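Local coordinates for neuraminidase (Influenza A virus, PDB 4K3Y), which is a neuraminidase-like six-bladed beta-propeller surface protein of a bat influenza A virus, its function uncertain although its fold is that of the influenza neuraminidases, at residues C[6-10]-C[106-110]; C[156-160]-C[222-228]. One frame throughout, in Å; residues are numbered along the deposited sequence.

Contact 1 lays the N-terminal segment 6-10 against a loop of one propeller blade, whereas contact 2 joins two neighbouring blades; the two share no strand. Contact 1 lies near the surface, about 21 Å from the centre of the chain, at the loop joining strands 101-106 and 111-117. Contact 2 is more deeply buried, about 15 Å from that centre, and brings together strand 155-162, strand 221-224 and the turn after it. Their chemistry differs accordingly: a backbone hydrogen bond and a proline on a phenylalanine in the first, aromatic and aliphatic side chains with no hydrogen bond between its two segments in the second. The two meet where Asp-107 CB packs 3.9 Å from Cys-156 SG, whose disulfide leads to Cys-151.

Contact 1. Residues C[6-10]-C[106-110]; sequences ATPLV and HDGFQ. With NAG (2-acetamido-2-deoxy-beta-D-glucopyranose), chain H.
An Asx turn built on Asp-107 shapes the loop between the first two strands of a propeller blade, and the N-terminal segment runs across it with Pro-8 and Leu-9 in contact. Leu-9 N gives a nearly straight hydrogen bond to Asp-107 O (2.7 Å, 165° at the hydrogen), reaching the oxygen from above the carbonyl plane instead of along a lone pair. The same oxygen also lies 3.4 Å from Pro-8 CA in a weaker CA-H...O contact. The Leu-9 side chain, its chi1 near -171°, turns toward the loop, with CB 3.5 Å from Asp-107 O and CD1 beside His-106 O. Asp-107 OD1 fixes the loop itself, accepting from Phe-109 N on its anti side at 2.7 Å and from Gln-110 N on its syn side at 3.0 Å, both somewhat out of the carboxylate plane and Phe-109 N the more so, while OD2 is hydrogen-bonded to Tyr-126 of strand 121-126. Gly-108, which has no side chain, lies against the backbone of 7-9, its CA 4.3 Å from Leu-9 CA and in a CA-H...O contact with Thr-7 O. The glycan's acetamido methyl C8 lies obliquely to the Phe-109 ring, about 4.1 Å from CE1. That ring, which also touches Tyr-126, crosses the proline obliquely, bringing CZ to 3.5 Å from Pro-8 CG.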
loop_
_atom_site.group_PDB
_atom_site.type_symbol
_atom_site.label_atom_id
_atom_site.label_comp_id
_atom_site.label_asym_id
_atom_site.label_seq_id
_atom_site.Cartn_x
_atom_site.Cartn_y
_atom_site.Cartn_z
ATOM N N ALA C 6 6.871 20.730 2.933
ATOM C CA ALA C 6 5.893 21.630 2.241
ATOM C C ALA C 6 6.671 22.769 1.543
ATOM O O ALA C 6 6.274 23.971 1.757
ATOM C CB ALA C 6 4.839 22.256 3.306
ATOM N N THR C 7 7.731 22.443 0.780
ATOM C CA THR C 7 8.622 23.470 0.231
ATOM C C THR C 7 9.044 23.177 -1.216
ATOM O O THR C 7 9.152 22.006 -1.606
ATOM C CB THR C 7 9.859 23.678 1.156
ATOM O OG1 THR C 7 9.739 24.936 1.831
ATOM C CG2 THR C 7 11.196 23.634 0.375
ATOM N N PRO C 8 9.268 24.240 -2.019
ATOM C CA PRO C 8 9.680 24.051 -3.416
ATOM C C PRO C 8 10.963 23.225 -3.562
ATOM O O PRO C 8 11.928 23.407 -2.802
ATOM C CB PRO C 8 9.912 25.483 -3.912
ATOM C CG PRO C 8 9.058 26.320 -3.056
ATOM C CD PRO C 8 9.111 25.668 -1.691
ATOM N N LEU C 9 10.913 22.280 -4.470
ATOM C CA LEU C 9 12.104 21.515 -4.810
ATOM C C LEU C 9 13.199 22.413 -5.387
ATOM O O LEU C 9 12.970 23.191 -6.330
ATOM C CB LEU C 9 11.762 20.392 -5.798
ATOM C CG LEU C 9 12.863 19.355 -6.087
ATOM C CD1 LEU C 9 12.287 17.958 -6.121
ATOM C CD2 LEU C 9 13.595 19.654 -7.393
ATOM N N VAL C 10 14.390 22.297 -4.806
ATOM C CA VAL C 10 15.535 23.076 -5.254
ATOM C C VAL C 10 16.777 22.193 -5.411
ATOM O O VAL C 10 17.178 21.465 -4.496
ATOM C CB VAL C 10 15.795 24.294 -4.331
ATOM C CG1 VAL C 10 15.697 23.885 -2.874
ATOM C CG2 VAL C 10 17.142 24.930 -4.644
ATOM N N HIS C 106 8.486 17.052 -10.802
ATOM C CA HIS C 106 7.889 17.355 -9.482
ATOM C C HIS C 106 8.502 18.619 -8.868
ATOM O O HIS C 106 9.725 18.743 -8.796
ATOM C CB HIS C 106 8.048 16.160 -8.549
ATOM C CG HIS C 106 7.279 16.281 -7.263
ATOM N ND1 HIS C 106 7.638 17.148 -6.266
ATOM C CD2 HIS C 106 6.187 15.609 -6.831
ATOM C CE1 HIS C 106 6.777 17.026 -5.256
ATOM N NE2 HIS C 106 5.893 16.106 -5.579
ATOM N N ASP C 107 7.661 19.541 -8.395
ATOM C CA ASP C 107 8.147 20.870 -7.989
ATOM C C ASP C 107 8.311 21.018 -6.480
ATOM O O ASP C 107 8.716 22.072 -6.004
ATOM C CB ASP C 107 7.232 21.993 -8.510
ATOM C CG ASP C 107 5.794 21.849 -8.027
ATOM O OD1 ASP C 107 5.527 21.006 -7.127
ATOM O OD2 ASP C 107 4.928 22.598 -8.547
ATOM N N GLY C 108 7.992 19.964 -5.733
ATOM C CA GLY C 108 8.057 20.014 -4.283
ATOM C C GLY C 108 6.667 19.885 -3.693
ATOM O O GLY C 108 6.486 19.398 -2.567
ATOM N N PHE C 109 5.680 20.310 -4.477
ATOM C CA PHE C 109 4.277 20.223 -4.082
ATOM C C PHE C 109 3.604 19.031 -4.745
ATOM O O PHE C 109 3.193 18.088 -4.067
ATOM C CB PHE C 109 3.553 21.527 -4.426
ATOM C CG PHE C 109 4.324 22.747 -4.029
ATOM C CD1 PHE C 109 4.619 22.987 -2.687
ATOM C CD2 PHE C 109 4.782 23.643 -4.989
ATOM C CE1 PHE C 109 5.350 24.104 -2.308
ATOM C CE2 PHE C 109 5.513 24.757 -4.623
ATOM C CZ PHE C 109 5.798 24.991 -3.277
ATOM N N GLN C 110 3.512 19.059 -6.071
ATOM C CA GLN C 110 2.882 17.953 -6.781
ATOM C C GLN C 110 3.619 17.480 -8.048
ATOM O O GLN C 110 4.504 18.174 -8.589
ATOM C CB GLN C 110 1.437 18.317 -7.119
ATOM C CG GLN C 110 0.419 17.399 -6.483
ATOM C CD GLN C 110 -0.015 17.870 -5.126
ATOM O OE1 GLN C 110 0.086 19.053 -4.809
ATOM N NE2 GLN C 110 -0.498 16.947 -4.309
HETATM C C1 NAG H . 1.678 28.748 -1.293
HETATM C C2 NAG H . 2.350 28.686 0.078
HETATM C C3 NAG H . 1.510 29.431 1.110
HETATM C C4 NAG H . 1.073 30.804 0.603
HETATM C C5 NAG H . 0.502 30.725 -0.811
HETATM C C6 NAG H . 0.146 32.102 -1.372
HETATM C C7 NAG H . 3.827 26.814 0.598
HETATM C C8 NAG H . 3.967 25.473 1.263
HETATM N N2 NAG H . 2.589 27.306 0.484
HETATM O O3 NAG H . 2.276 29.601 2.280
HETATM O O4 NAG H . 0.106 31.333 1.484
HETATM O O5 NAG H . 1.435 30.092 -1.662
HETATM O O6 NAG H . 1.230 32.997 -1.255
HETATM O O7 NAG H . 4.827 27.410 0.187
#

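Contact 2. Residues C[156-160]-C[222-228]; sequences CYTII and LEFDQSF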
loop_
_atom_site.group_PDB
_atom_site.type_symbol
_atom_site.label_atom_id
_atom_site.label_comp_id
_atom_site.label_asym_id
_atom_site.label_seq_id
_atom_site.Cartn_x
_atom_site.Cartn_y
_atom_site.Cartn_z
ATOM N N CYS C 156 8.459 24.800 -13.491
ATOM C CA CYS C 156 8.860 23.610 -14.237
ATOM C C CYS C 156 9.010 23.919 -15.712
ATOM O O CYS C 156 8.191 24.629 -16.295
ATOM C CB CYS C 156 7.844 22.487 -14.059
ATOM S SG CYS C 156 7.669 21.924 -12.357
ATOM N N TYR C 157 10.056 23.376 -16.322
ATOM C CA TYR C 157 10.301 23.599 -17.750
ATOM C C TYR C 157 10.247 22.292 -18.568
ATOM O O TYR C 157 10.654 21.224 -18.099
ATOM C CB TYR C 157 11.625 24.345 -17.958
ATOM C CG TYR C 157 11.767 25.589 -17.097
ATOM C CD1 TYR C 157 12.310 25.519 -15.810
ATOM C CD2 TYR C 157 11.358 26.835 -17.566
ATOM C CE1 TYR C 157 12.444 26.656 -15.021
ATOM C CE2 TYR C 157 11.491 27.976 -16.785
ATOM C CZ TYR C 157 12.033 27.883 -15.517
ATOM O OH TYR C 157 12.158 29.019 -14.750
ATOM N N THR C 158 9.701 22.375 -19.775
ATOM C CA THR C 158 9.626 21.218 -20.656
ATOM C C THR C 158 9.672 21.688 -22.102
ATOM O O THR C 158 9.415 22.865 -22.383
ATOM C CB THR C 158 8.352 20.378 -20.408
ATOM O OG1 THR C 158 8.384 19.197 -21.224
ATOM C CG2 THR C 158 7.092 21.183 -20.724
ATOM N N ILE C 159 10.014 20.775 -23.013
ATOM C CA ILE C 159 10.083 21.101 -24.434
ATOM C C ILE C 159 9.105 20.229 -25.219
ATOM O O ILE C 159 9.018 19.031 -24.977
ATOM C CB ILE C 159 11.520 20.952 -24.963
ATOM C CG1 ILE C 159 12.456 21.859 -24.159
ATOM C CG2 ILE C 159 11.582 21.304 -26.451
ATOM C CD1 ILE C 159 13.929 21.482 -24.200
ATOM N N ILE C 160 8.356 20.837 -26.138
ATOM C CA ILE C 160 7.368 20.103 -26.933
ATOM C C ILE C 160 7.598 20.277 -28.428
ATOM O O ILE C 160 7.892 21.375 -28.900
ATOM C CB ILE C 160 5.933 20.517 -26.570
ATOM C CG1 ILE C 160 5.673 20.212 -25.091
ATOM C CG2 ILE C 160 4.901 19.813 -27.463
ATOM C CD1 ILE C 160 4.264 20.488 -24.658
ATOM N N LEU C 222 21.174 21.945 -26.108
ATOM C CA LEU C 222 20.505 23.169 -25.700
ATOM C C LEU C 222 20.912 23.531 -24.273
ATOM O O LEU C 222 21.143 22.649 -23.435
ATOM C CB LEU C 222 18.984 22.968 -25.728
ATOM C CG LEU C 222 18.020 24.056 -26.216
ATOM C CD1 LEU C 222 16.654 23.871 -25.568
ATOM C CD2 LEU C 222 18.538 25.465 -25.996
ATOM N N GLU C 223 21.013 24.829 -24.004
ATOM C CA GLU C 223 21.075 25.332 -22.634
ATOM C C GLU C 223 20.188 26.576 -22.543
ATOM O O GLU C 223 20.027 27.305 -23.527
ATOM C CB GLU C 223 22.516 25.607 -22.187
ATOM C CG GLU C 223 23.187 26.817 -22.829
ATOM C CD GLU C 223 24.625 27.005 -22.355
ATOM O OE1 GLU C 223 25.227 26.015 -21.872
ATOM O OE2 GLU C 223 25.143 28.146 -22.463
ATOM N N PHE C 224 19.585 26.797 -21.381
ATOM C CA PHE C 224 18.728 27.964 -21.190
ATOM C C PHE C 224 18.510 28.282 -19.710
ATOM O O PHE C 224 18.587 27.391 -18.854
ATOM C CB PHE C 224 17.377 27.776 -21.895
ATOM C CG PHE C 224 16.567 26.624 -21.369
ATOM C CD1 PHE C 224 16.719 25.354 -21.900
ATOM C CD2 PHE C 224 15.641 26.812 -20.336
ATOM C CE1 PHE C 224 15.963 24.290 -21.412
ATOM C CE2 PHE C 224 14.879 25.750 -19.841
ATOM C CZ PHE C 224 15.034 24.496 -20.379
ATOM N N ASP C 225 18.250 29.555 -19.416
ATOM C CA ASP C 225 17.936 29.972 -18.052
ATOM C C ASP C 225 16.454 30.300 -17.934
ATOM O O ASP C 225 15.701 30.119 -18.902
ATOM C CB ASP C 225 18.822 31.142 -17.587
ATOM C CG ASP C 225 18.887 32.280 -18.599
ATOM O OD1 ASP C 225 17.829 32.665 -19.145
ATOM O OD2 ASP C 225 20.005 32.792 -18.841
ATOM N N GLN C 226 16.041 30.774 -16.756
ATOM C CA GLN C 226 14.624 30.994 -16.466
ATOM C C GLN C 226 14.011 32.128 -17.283
ATOM O O GLN C 226 12.787 32.199 -17.431
ATOM C CB GLN C 226 14.394 31.223 -14.970
ATOM C CG GLN C 226 15.268 32.290 -14.336
ATOM C CD GLN C 226 15.118 32.323 -12.827
ATOM O OE1 GLN C 226 14.106 31.881 -12.280
ATOM N NE2 GLN C 226 16.130 32.841 -12.144
ATOM N N SER C 227 14.861 33.002 -17.819
ATOM C CA SER C 227 14.403 34.110 -18.654
ATOM C C SER C 227 14.235 33.689 -20.118
ATOM O O SER C 227 14.048 34.532 -20.994
ATOM C CB SER C 227 15.360 35.305 -18.527
ATOM O OG SER C 227 16.718 34.899 -18.552
ATOM N N PHE C 228 14.293 32.381 -20.363
ATOM C CA PHE C 228 14.260 31.801 -21.715
ATOM C C PHE C 228 15.368 32.304 -22.639
ATOM O O PHE C 228 15.195 32.407 -23.857
ATOM C CB PHE C 228 12.890 31.967 -22.377
ATOM C CG PHE C 228 11.841 31.051 -21.827
ATOM C CD1 PHE C 228 12.192 29.958 -21.047
ATOM C CD2 PHE C 228 10.499 31.280 -22.089
ATOM C CE1 PHE C 228 11.221 29.107 -20.537
ATOM C CE2 PHE C 228 9.522 30.433 -21.579
ATOM C CZ PHE C 228 9.888 29.344 -20.808
#
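With chi1 of -50° in Tyr-157 and 62° in Phe-224, Tyr-157 CG lies anti to its carbonyl carbon and beside the backbone N, and Phe-224 CG between its backbone N and carbonyl carbon; the two side chains meet between adjacent propeller blades. Tyr-157 CB sits at the edge of the Phe-224 ring, 4.0 Å from CE2. The tyrosine is also met from the turn following strand 221-224, a type I beta turn from Asp-225 to Phe-228: Phe-228 CE1 approaches Tyr-157 CD2 at 3.7 Å, each atom near the plane of the other ring, and Gln-226 CB lies by Tyr-157 OH. Farther from the turn, Ile-159 CD1 and Leu-222 CD1 meet tip to tip at 3.9 Å. The strand segments, 146° apart in direction and 11.1 Å apart at their axes, are too distant for backbone pairing, so side chains fill the interval. Ser-227 OG donates to Asp-225 OD1 at 2.6 Å from above the carboxylate plane, and Thr-229 N donates to the same oxygen. The hydroxyl of Tyr-157 is hydrogen-bonded to Thr-155 within its own blade. Direct contact between the segments is thus apolar; Arg-175 of strand 170-177 supplies a polar link between the blades, its NH1 bonding Gln-226 O and its charge facing Phe-228 in a cation-pi contact.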